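Local coordinates for uncharacterized protein (Alicyclobacillus acidocaldarius subsp. acidocaldarius, PDB 3RQB) that is of unproven function but, as a double hot dog protein, probably hydrolyses acyl-CoA thioesters, at residues B[190-195]-B[232-237]; B[203-208]-B[266-271]; B[241-246]-B[262-267]. One frame throughout, in Å; residues are numbered along the deposited sequence.

Interaction 1: B[190-195]-B[232-237]; sequences DTFVPR and GVARAT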
loop_
_atom_site.group_PDB
_atom_site.type_symbol
_atom_site.label_atom_id
_atom_site.label_comp_id
_atom_site.label_asym_id
_atom_site.label_seq_id
_atom_site.Cartn_x
_atom_site.Cartn_y
_atom_site.Cartn_z
ATOM N N ASP B 190 -9.343 9.092 1.259
ATOM C CA ASP B 190 -10.053 9.010 -0.008
ATOM C C ASP B 190 -10.796 10.300 -0.346
ATOM O O ASP B 190 -11.562 10.341 -1.307
ATOM C CB ASP B 190 -10.971 7.791 -0.111
ATOM C CG ASP B 190 -11.397 7.522 -1.548
ATOM O OD1 ASP B 190 -10.573 7.802 -2.445
ATOM O OD2 ASP B 190 -12.539 7.060 -1.794
ATOM N N THR B 191 -10.603 11.345 0.453
ATOM C CA THR B 191 -11.330 12.592 0.207
ATOM C C THR B 191 -10.701 13.440 -0.911
ATOM O O THR B 191 -11.212 14.504 -1.262
ATOM C CB THR B 191 -11.468 13.443 1.487
ATOM O OG1 THR B 191 -10.180 13.891 1.916
ATOM C CG2 THR B 191 -12.101 12.634 2.591
ATOM N N PHE B 192 -9.599 12.958 -1.477
ATOM C CA PHE B 192 -8.945 13.661 -2.578
ATOM C C PHE B 192 -9.629 13.465 -3.920
ATOM O O PHE B 192 -9.960 12.344 -4.317
ATOM C CB PHE B 192 -7.487 13.230 -2.706
ATOM C CG PHE B 192 -6.649 13.595 -1.521
ATOM C CD1 PHE B 192 -6.447 14.922 -1.187
ATOM C CD2 PHE B 192 -6.061 12.615 -0.744
ATOM C CE1 PHE B 192 -5.673 15.268 -0.091
ATOM C CE2 PHE B 192 -5.295 12.953 0.350
ATOM C CZ PHE B 192 -5.098 14.282 0.677
ATOM N N VAL B 193 -9.816 14.574 -4.622
ATOM C CA VAL B 193 -10.251 14.532 -5.999
ATOM C C VAL B 193 -9.322 13.598 -6.758
ATOM O O VAL B 193 -8.120 13.587 -6.504
ATOM C CB VAL B 193 -10.186 15.928 -6.600
ATOM C CG1 VAL B 193 -9.984 15.863 -8.104
ATOM C CG2 VAL B 193 -11.447 16.693 -6.240
ATOM N N PRO B 194 -9.878 12.798 -7.686
ATOM C CA PRO B 194 -9.110 11.782 -8.414
ATOM C C PRO B 194 -7.992 12.428 -9.202
ATOM O O PRO B 194 -8.263 13.357 -9.972
ATOM C CB PRO B 194 -10.142 11.209 -9.398
ATOM C CG PRO B 194 -11.449 11.520 -8.799
ATOM C CD PRO B 194 -11.270 12.857 -8.153
ATOM N N ARG B 195 -6.770 11.922 -9.055
ATOM C CA ARG B 195 -5.612 12.603 -9.630
ATOM C C ARG B 195 -5.875 12.995 -11.098
ATOM O O ARG B 195 -5.638 14.138 -11.510
ATOM C CB ARG B 195 -4.353 11.734 -9.506
ATOM C CG ARG B 195 -3.867 11.479 -8.069
ATOM C CD ARG B 195 -3.542 12.767 -7.327
ATOM N NE ARG B 195 -4.720 13.310 -6.650
ATOM C CZ ARG B 195 -4.947 14.604 -6.427
ATOM N NH1 ARG B 195 -4.084 15.517 -6.829
ATOM N NH2 ARG B 195 -6.048 14.986 -5.802
ATOM N N GLY B 232 -4.059 17.528 3.777
ATOM C CA GLY B 232 -3.677 16.419 2.924
ATOM C C GLY B 232 -2.843 16.867 1.735
ATOM O O GLY B 232 -2.980 17.988 1.244
ATOM N N VAL B 233 -1.981 15.976 1.264
ATOM C CA VAL B 233 -1.234 16.190 0.037
ATOM C C VAL B 233 -1.315 14.926 -0.797
ATOM O O VAL B 233 -0.773 13.888 -0.418
ATOM C CB VAL B 233 0.254 16.454 0.320
ATOM C CG1 VAL B 233 1.014 16.659 -1.000
ATOM C CG2 VAL B 233 0.423 17.643 1.265
ATOM N N ALA B 234 -1.949 15.016 -1.954
ATOM C CA ALA B 234 -2.042 13.862 -2.823
ATOM C C ALA B 234 -1.311 14.169 -4.107
ATOM O O ALA B 234 -1.499 15.230 -4.705
ATOM C CB ALA B 234 -3.492 13.519 -3.101
ATOM N N ARG B 235 -0.463 13.240 -4.519
ATOM C CA ARG B 235 0.270 13.382 -5.766
ATOM C C ARG B 235 0.054 12.121 -6.584
ATOM O O ARG B 235 -0.507 11.130 -6.103
ATOM C CB ARG B 235 1.765 13.667 -5.531
ATOM C CG ARG B 235 2.619 12.456 -5.167
ATOM C CD ARG B 235 4.082 12.836 -4.882
ATOM N NE ARG B 235 4.885 11.687 -4.442
ATOM C CZ ARG B 235 5.678 10.955 -5.230
ATOM N NH1 ARG B 235 5.794 11.246 -6.525
ATOM N NH2 ARG B 235 6.360 9.928 -4.723
ATOM N N ALA B 236 0.442 12.184 -7.845
ATOM C CA ALA B 236 0.315 11.036 -8.718
ATOM C C ALA B 236 1.691 10.665 -9.212
ATOM O O ALA B 236 2.631 11.451 -9.127
ATOM C CB ALA B 236 -0.596 11.356 -9.890
ATOM N N THR B 237 1.818 9.443 -9.699
ATOM C CA THR B 237 3.091 8.992 -10.231
ATOM C C THR B 237 3.011 8.864 -11.751
ATOM O O THR B 237 3.685 9.586 -12.482
ATOM C CB THR B 237 3.523 7.677 -9.587
ATOM O OG1 THR B 237 3.111 7.669 -8.214
ATOM C CG2 THR B 237 5.025 7.541 -9.661
#
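The backbone of Phe192 to Arg195 runs almost in the same direction as that of Gly232 to Ala236, 17° apart, with the CA atoms of Arg195 and Ala236 6.2 Å from each other. It is a loop-on-sheet contact of the hot dog fold: the turn between helix 182-188 and helix 195-200 lies against strand 230-240, with Pro194 as N-cap of the second helix. At the centre is the methyl of Ala234, shared by two flat groups. It makes a CH-pi contact with the Phe192 ring, CB lying 3.6 Å from the ring centroid and 15° off the normal. The same CB sits over the middle of the Arg195 guanidinium, 3.7 Å above its plane. Gly232 has no side chain, and the far end of the phenyl ring comes up to its backbone, CZ of Phe192 being 3.4 Å from CA of Gly232. The Arg195 chain bends about CB-CG and again about CG-CD, which folds the guanidinium back alongside its own loop, where NH2 makes a weak hydrogen bond to Val193 O. Its remaining bonds reach the flanking strands and loop: NE to Gln246 OE1, and NH1 to Ala166 O and Thr168 OG1. A leucine in place of Arg195 would probably leave Gln246 OE1 and the Ala166 carbonyl without their donor, and would lose the flat group that lies over the Ala234 methyl. Nearer the backbone, the aliphatic part of Arg195 rests on the next inward-facing alanine, its CG 3.7 Å from Ala236 CB.

Interaction 2: B[203-208]-B[266-271]; sequences PVPIGT and YMKAPV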
loop_
_atom_site.group_PDB
_atom_site.type_symbol
_atom_site.label_atom_id
_atom_site.label_comp_id
_atom_site.label_asym_id
_atom_site.label_seq_id
_atom_site.Cartn_x
_atom_site.Cartn_y
_atom_site.Cartn_z
ATOM N N PRO B 203 -13.667 15.251 -16.169
ATOM C CA PRO B 203 -13.791 13.879 -15.650
ATOM C C PRO B 203 -13.732 12.753 -16.704
ATOM O O PRO B 203 -14.095 12.941 -17.880
ATOM C CB PRO B 203 -15.167 13.888 -14.973
ATOM C CG PRO B 203 -15.959 14.837 -15.796
ATOM C CD PRO B 203 -14.981 15.920 -16.247
ATOM N N VAL B 204 -13.263 11.591 -16.249
ATOM C CA VAL B 204 -13.350 10.326 -16.970
ATOM C C VAL B 204 -13.850 9.303 -15.966
ATOM O O VAL B 204 -13.819 9.542 -14.755
ATOM C CB VAL B 204 -11.983 9.831 -17.541
ATOM C CG1 VAL B 204 -11.599 10.585 -18.800
ATOM C CG2 VAL B 204 -10.875 9.921 -16.497
ATOM N N PRO B 205 -14.342 8.165 -16.458
ATOM C CA PRO B 205 -14.700 7.089 -15.528
ATOM C C PRO B 205 -13.474 6.530 -14.810
ATOM O O PRO B 205 -12.481 6.191 -15.455
ATOM C CB PRO B 205 -15.287 6.021 -16.455
ATOM C CG PRO B 205 -15.802 6.793 -17.629
ATOM C CD PRO B 205 -14.836 7.916 -17.822
ATOM N N ILE B 206 -13.557 6.413 -13.490
ATOM C CA ILE B 206 -12.487 5.806 -12.707
ATOM C C ILE B 206 -13.100 4.997 -11.579
ATOM O O ILE B 206 -14.245 5.231 -11.192
ATOM C CB ILE B 206 -11.507 6.866 -12.113
ATOM C CG1 ILE B 206 -12.261 7.955 -11.339
ATOM C CG2 ILE B 206 -10.660 7.502 -13.204
ATOM C CD1 ILE B 206 -12.502 7.648 -9.867
ATOM N N GLY B 207 -12.346 4.034 -11.063
ATOM C CA GLY B 207 -12.705 3.418 -9.804
ATOM C C GLY B 207 -11.471 2.870 -9.119
ATOM O O GLY B 207 -10.493 2.488 -9.770
ATOM N N THR B 208 -11.530 2.797 -7.794
ATOM C CA THR B 208 -10.394 2.345 -7.015
ATOM C C THR B 208 -10.449 0.842 -6.843
ATOM O O THR B 208 -11.446 0.290 -6.364
ATOM C CB THR B 208 -10.359 2.995 -5.622
ATOM O OG1 THR B 208 -10.019 4.380 -5.747
ATOM C CG2 THR B 208 -9.322 2.306 -4.747
ATOM N N TYR B 266 -8.332 2.263 -11.363
ATOM C CA TYR B 266 -8.765 2.035 -12.723
ATOM C C TYR B 266 -9.196 3.334 -13.386
ATOM O O TYR B 266 -9.886 4.156 -12.790
ATOM C CB TYR B 266 -9.943 1.081 -12.728
ATOM C CG TYR B 266 -10.533 0.896 -14.098
ATOM C CD1 TYR B 266 -9.914 0.069 -15.037
ATOM C CD2 TYR B 266 -11.704 1.543 -14.464
ATOM C CE1 TYR B 266 -10.451 -0.114 -16.308
ATOM C CE2 TYR B 266 -12.249 1.367 -15.732
ATOM C CZ TYR B 266 -11.619 0.536 -16.652
ATOM O OH TYR B 266 -12.159 0.360 -17.910
HETATM N N MSE B 267 -8.812 3.498 -14.640
HETATM C CA MSE B 267 -9.107 4.714 -15.372
HETATM C C MSE B 267 -9.500 4.414 -16.827
HETATM O O MSE B 267 -8.857 3.595 -17.491
HETATM C CB MSE B 267 -7.880 5.603 -15.302
HETATM C CG MSE B 267 -7.682 6.522 -16.466
HETATM SE SE MSE B 267 -5.794 6.924 -16.536
HETATM C CE MSE B 267 -5.151 5.256 -17.338
ATOM N N LYS B 268 -10.556 5.071 -17.314
ATOM C CA LYS B 268 -11.121 4.797 -18.649
ATOM C C LYS B 268 -10.688 5.642 -19.870
ATOM O O LYS B 268 -11.236 5.469 -20.949
ATOM C CB LYS B 268 -12.654 4.725 -18.596
ATOM C CG LYS B 268 -13.183 3.381 -18.112
ATOM C CD LYS B 268 -14.371 2.892 -18.929
ATOM C CE LYS B 268 -14.730 1.430 -18.597
ATOM N NZ LYS B 268 -15.447 1.238 -17.290
ATOM N N ALA B 269 -9.733 6.552 -19.720
ATOM C CA ALA B 269 -9.332 7.413 -20.844
ATOM C C ALA B 269 -8.680 6.699 -22.044
ATOM O O ALA B 269 -7.596 6.132 -21.924
ATOM C CB ALA B 269 -8.421 8.526 -20.342
ATOM N N PRO B 270 -9.351 6.726 -23.209
ATOM C CA PRO B 270 -8.786 6.298 -24.490
ATOM C C PRO B 270 -8.200 7.475 -25.267
ATOM O O PRO B 270 -8.258 8.616 -24.802
ATOM C CB PRO B 270 -9.999 5.732 -25.217
ATOM C CG PRO B 270 -11.128 6.596 -24.740
ATOM C CD PRO B 270 -10.781 7.059 -23.337
ATOM N N VAL B 271 -7.682 7.195 -26.459
ATOM C CA VAL B 271 -6.968 8.192 -27.258
ATOM C C VAL B 271 -7.867 8.904 -28.278
ATOM O O VAL B 271 -7.410 9.756 -29.047
ATOM C CB VAL B 271 -5.779 7.543 -27.999
ATOM C CG1 VAL B 271 -4.775 8.609 -28.458
ATOM C CG2 VAL B 271 -5.111 6.481 -27.108
#
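Pro205 to Gly207, leading into strand 206-215, pair with Tyr266 to Lys268, where strand 257-267 runs out, and together make one end of an antiparallel strand pair in the C-terminal hot dog domain. Gly207 and Tyr266 are a hydrogen-bonded pair: Gly207 N donates to Tyr266 O over 3.0 Å, and the return bond from Tyr266 N to Gly207 O is weak. Next to them Ile206 and Met267, a selenomethionine, form a non-hydrogen-bonded pair, with CG2 of Ile206 4.0 Å from CB of Met267. Since CG1 of Ile206 stands between the backbone N and the carbonyl carbon (chi1 52°), the longer branch leads off the strand partner, and the side chain packs on Val196 and Phe244. Past the last bridge the pairing continues for one more bond, Lys268 N to Pro205 O at 2.9 Å. Beside that bond the Pro205 ring and the lysine chain cross at about a right angle, their CB atoms 3.6 Å apart. Val204 CG1 makes a looser contact with Ala269 CB at 4.1 Å, and Ala269 also bonds through its backbone to the second subunit. It is the terminal part of antiparallel strand pairing in the sheet of the hot dog fold.

Interaction 3: B[241-246]-B[262-267]; sequences HGYFDQ and TQLVYM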
loop_
_atom_site.group_PDB
_atom_site.type_symbol
_atom_site.label_atom_id
_atom_site.label_comp_id
_atom_site.label_asym_id
_atom_site.label_seq_id
_atom_site.Cartn_x
_atom_site.Cartn_y
_atom_site.Cartn_z
ATOM N N HIS B 241 -1.941 2.595 -19.620
ATOM C CA HIS B 241 -2.664 1.398 -20.018
ATOM C C HIS B 241 -3.826 1.070 -19.091
ATOM O O HIS B 241 -3.979 -0.074 -18.655
ATOM C CB HIS B 241 -1.712 0.208 -20.110
ATOM C CG HIS B 241 -0.837 0.232 -21.322
ATOM N ND1 HIS B 241 0.069 1.241 -21.564
ATOM C CD2 HIS B 241 -0.729 -0.628 -22.363
ATOM C CE1 HIS B 241 0.699 1.001 -22.700
ATOM N NE2 HIS B 241 0.233 -0.127 -23.205
ATOM N N GLY B 242 -4.634 2.072 -18.764
ATOM C CA GLY B 242 -5.861 1.814 -18.038
ATOM C C GLY B 242 -5.821 2.027 -16.542
ATOM O O GLY B 242 -6.849 1.910 -15.882
ATOM N N TYR B 243 -4.653 2.334 -15.990
ATOM C CA TYR B 243 -4.570 2.581 -14.550
ATOM C C TYR B 243 -3.707 3.765 -14.159
ATOM O O TYR B 243 -2.869 4.229 -14.936
ATOM C CB TYR B 243 -4.088 1.337 -13.805
ATOM C CG TYR B 243 -5.113 0.239 -13.805
ATOM C CD1 TYR B 243 -6.005 0.084 -12.752
ATOM C CD2 TYR B 243 -5.208 -0.627 -14.880
ATOM C CE1 TYR B 243 -6.956 -0.931 -12.769
ATOM C CE2 TYR B 243 -6.144 -1.631 -14.912
ATOM C CZ TYR B 243 -7.018 -1.792 -13.860
ATOM O OH TYR B 243 -7.941 -2.825 -13.932
ATOM N N PHE B 244 -3.936 4.259 -12.946
ATOM C CA PHE B 244 -3.041 5.232 -12.340
ATOM C C PHE B 244 -3.074 5.096 -10.821
ATOM O O PHE B 244 -3.906 4.367 -10.276
ATOM C CB PHE B 244 -3.449 6.652 -12.735
ATOM C CG PHE B 244 -4.681 7.137 -12.032
ATOM C CD1 PHE B 244 -5.933 6.961 -12.604
ATOM C CD2 PHE B 244 -4.585 7.760 -10.784
ATOM C CE1 PHE B 244 -7.068 7.403 -11.948
ATOM C CE2 PHE B 244 -5.709 8.203 -10.118
ATOM C CZ PHE B 244 -6.955 8.027 -10.697
ATOM N N ASP B 245 -2.228 5.875 -10.149
ATOM C CA ASP B 245 -2.001 5.725 -8.719
ATOM C C ASP B 245 -2.025 7.061 -7.982
ATOM O O ASP B 245 -1.793 8.121 -8.560
ATOM C CB ASP B 245 -0.650 5.051 -8.469
ATOM C CG ASP B 245 0.499 6.044 -8.458
ATOM O OD1 ASP B 245 0.507 6.964 -9.303
ATOM O OD2 ASP B 245 1.382 5.911 -7.588
ATOM N N GLN B 246 -2.285 6.998 -6.686
ATOM C CA GLN B 246 -2.305 8.196 -5.885
ATOM C C GLN B 246 -1.418 7.943 -4.697
ATOM O O GLN B 246 -1.547 6.920 -4.035
ATOM C CB GLN B 246 -3.730 8.500 -5.421
ATOM C CG GLN B 246 -3.933 9.928 -4.961
ATOM C CD GLN B 246 -5.387 10.251 -4.698
ATOM O OE1 GLN B 246 -6.134 10.592 -5.614
ATOM N NE2 GLN B 246 -5.800 10.149 -3.435
ATOM N N THR B 262 -1.621 5.163 -0.285
ATOM C CA THR B 262 -1.538 4.908 -1.706
ATOM C C THR B 262 -2.864 4.367 -2.214
ATOM O O THR B 262 -3.666 3.781 -1.470
ATOM C CB THR B 262 -0.424 3.915 -2.039
ATOM O OG1 THR B 262 -0.757 2.625 -1.513
ATOM C CG2 THR B 262 0.885 4.381 -1.430
ATOM N N GLN B 263 -3.085 4.582 -3.497
ATOM C CA GLN B 263 -4.319 4.182 -4.122
ATOM C C GLN B 263 -3.971 3.713 -5.515
ATOM O O GLN B 263 -3.204 4.374 -6.214
ATOM C CB GLN B 263 -5.238 5.396 -4.209
ATOM C CG GLN B 263 -6.711 5.088 -4.272
ATOM C CD GLN B 263 -7.544 6.266 -3.822
ATOM O OE1 GLN B 263 -8.503 6.648 -4.484
ATOM N NE2 GLN B 263 -7.176 6.852 -2.690
ATOM N N LEU B 264 -4.528 2.578 -5.919
ATOM C CA LEU B 264 -4.435 2.152 -7.308
ATOM C C LEU B 264 -5.809 2.287 -7.940
ATOM O O LEU B 264 -6.796 1.746 -7.438
ATOM C CB LEU B 264 -3.943 0.714 -7.426
ATOM C CG LEU B 264 -3.722 0.312 -8.888
ATOM C CD1 LEU B 264 -2.753 1.285 -9.539
ATOM C CD2 LEU B 264 -3.231 -1.137 -9.051
ATOM N N VAL B 265 -5.881 3.012 -9.044
ATOM C CA VAL B 265 -7.174 3.354 -9.580
ATOM C C VAL B 265 -7.316 3.054 -11.059
ATOM O O VAL B 265 -6.538 3.527 -11.892
ATOM C CB VAL B 265 -7.463 4.823 -9.358
ATOM C CG1 VAL B 265 -8.918 5.108 -9.656
ATOM C CG2 VAL B 265 -7.116 5.201 -7.937
ATOM N N TYR B 266 -8.332 2.263 -11.363
ATOM C CA TYR B 266 -8.765 2.035 -12.723
ATOM C C TYR B 266 -9.196 3.334 -13.386
ATOM O O TYR B 266 -9.886 4.156 -12.790
ATOM C CB TYR B 266 -9.943 1.081 -12.728
ATOM C CG TYR B 266 -10.533 0.896 -14.098
ATOM C CD1 TYR B 266 -9.914 0.069 -15.037
ATOM C CD2 TYR B 266 -11.704 1.543 -14.464
ATOM C CE1 TYR B 266 -10.451 -0.114 -16.308
ATOM C CE2 TYR B 266 -12.249 1.367 -15.732
ATOM C CZ TYR B 266 -11.619 0.536 -16.652
ATOM O OH TYR B 266 -12.159 0.360 -17.910
HETATM N N MSE B 267 -8.812 3.498 -14.640
HETATM C CA MSE B 267 -9.107 4.714 -15.372
HETATM C C MSE B 267 -9.500 4.414 -16.827
HETATM O O MSE B 267 -8.857 3.595 -17.491
HETATM C CB MSE B 267 -7.880 5.603 -15.302
HETATM C CG MSE B 267 -7.682 6.522 -16.466
HETATM SE SE MSE B 267 -5.794 6.924 -16.536
HETATM C CE MSE B 267 -5.151 5.256 -17.338
#
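Phe244 and Val265 form the close-packed heart of this hairpin contact between strands 243-251 and 257-267. Their backbones are joined both ways, Phe244 N to Val265 O at 2.9 Å and Val265 N to Phe244 O at 2.7 Å. A chi1 of 74° tucks the Phe244 ring in over its own backbone and across Val265, whose CB makes a CH-pi contact 3.8 Å from the ring centroid. Met267 comes to the edge of that ring: its CB lies 3.6 Å from Phe244 CD1, and its selenium makes an oblique Met-aromatic contact. Farther along the same face Gln246 and Gln263 run side by side, CB to CB 3.7 Å. The other end opens toward solvent through Tyr266, which is partly exposed. There the edge of its ring turns toward the face of Tyr243 in a T-shaped pair, centroids 5.5 Å apart and planes at 73°. The strand pairing reaches Gly242, whose O accepts from Met267 N at 2.8 Å; at its backbone angles a side chain at Gly242 would run into the preceding carbonyl O. The chemistry implies a division of labour: regular backbone bonds fix the register, the Phe244 face combines ring and aliphatic contacts with the side-by-side glutamines, and the other face carries the tyrosine pair and the buried Asp245, whose OD2 is hydrogen-bonded to Thr237 OG1 on the neighbouring strand 230-240.

In the fold
Along the chain, interaction 1 opens at 190-195 and closes at 232-237, enclosing helix 195-200, strand 206-215 and helix 219-224. Interaction 2 starts inside that loop, at 203-208, and closes only at 266-271 near the C terminus, so the two cross. Interaction 3 begins after interaction 1 has closed and spans a short hairpin; it falls within the loop of interaction 2, and both finish on strand 257-267, sharing Tyr266 and Met267. Together they tie strands 206-215, 257-267, 243-251 and 230-240, successive neighbours, to the loop ahead of helix 195-200. Pro194 packs on Ile206 between interactions 1 and 2, and all three contacts touch the second subunit.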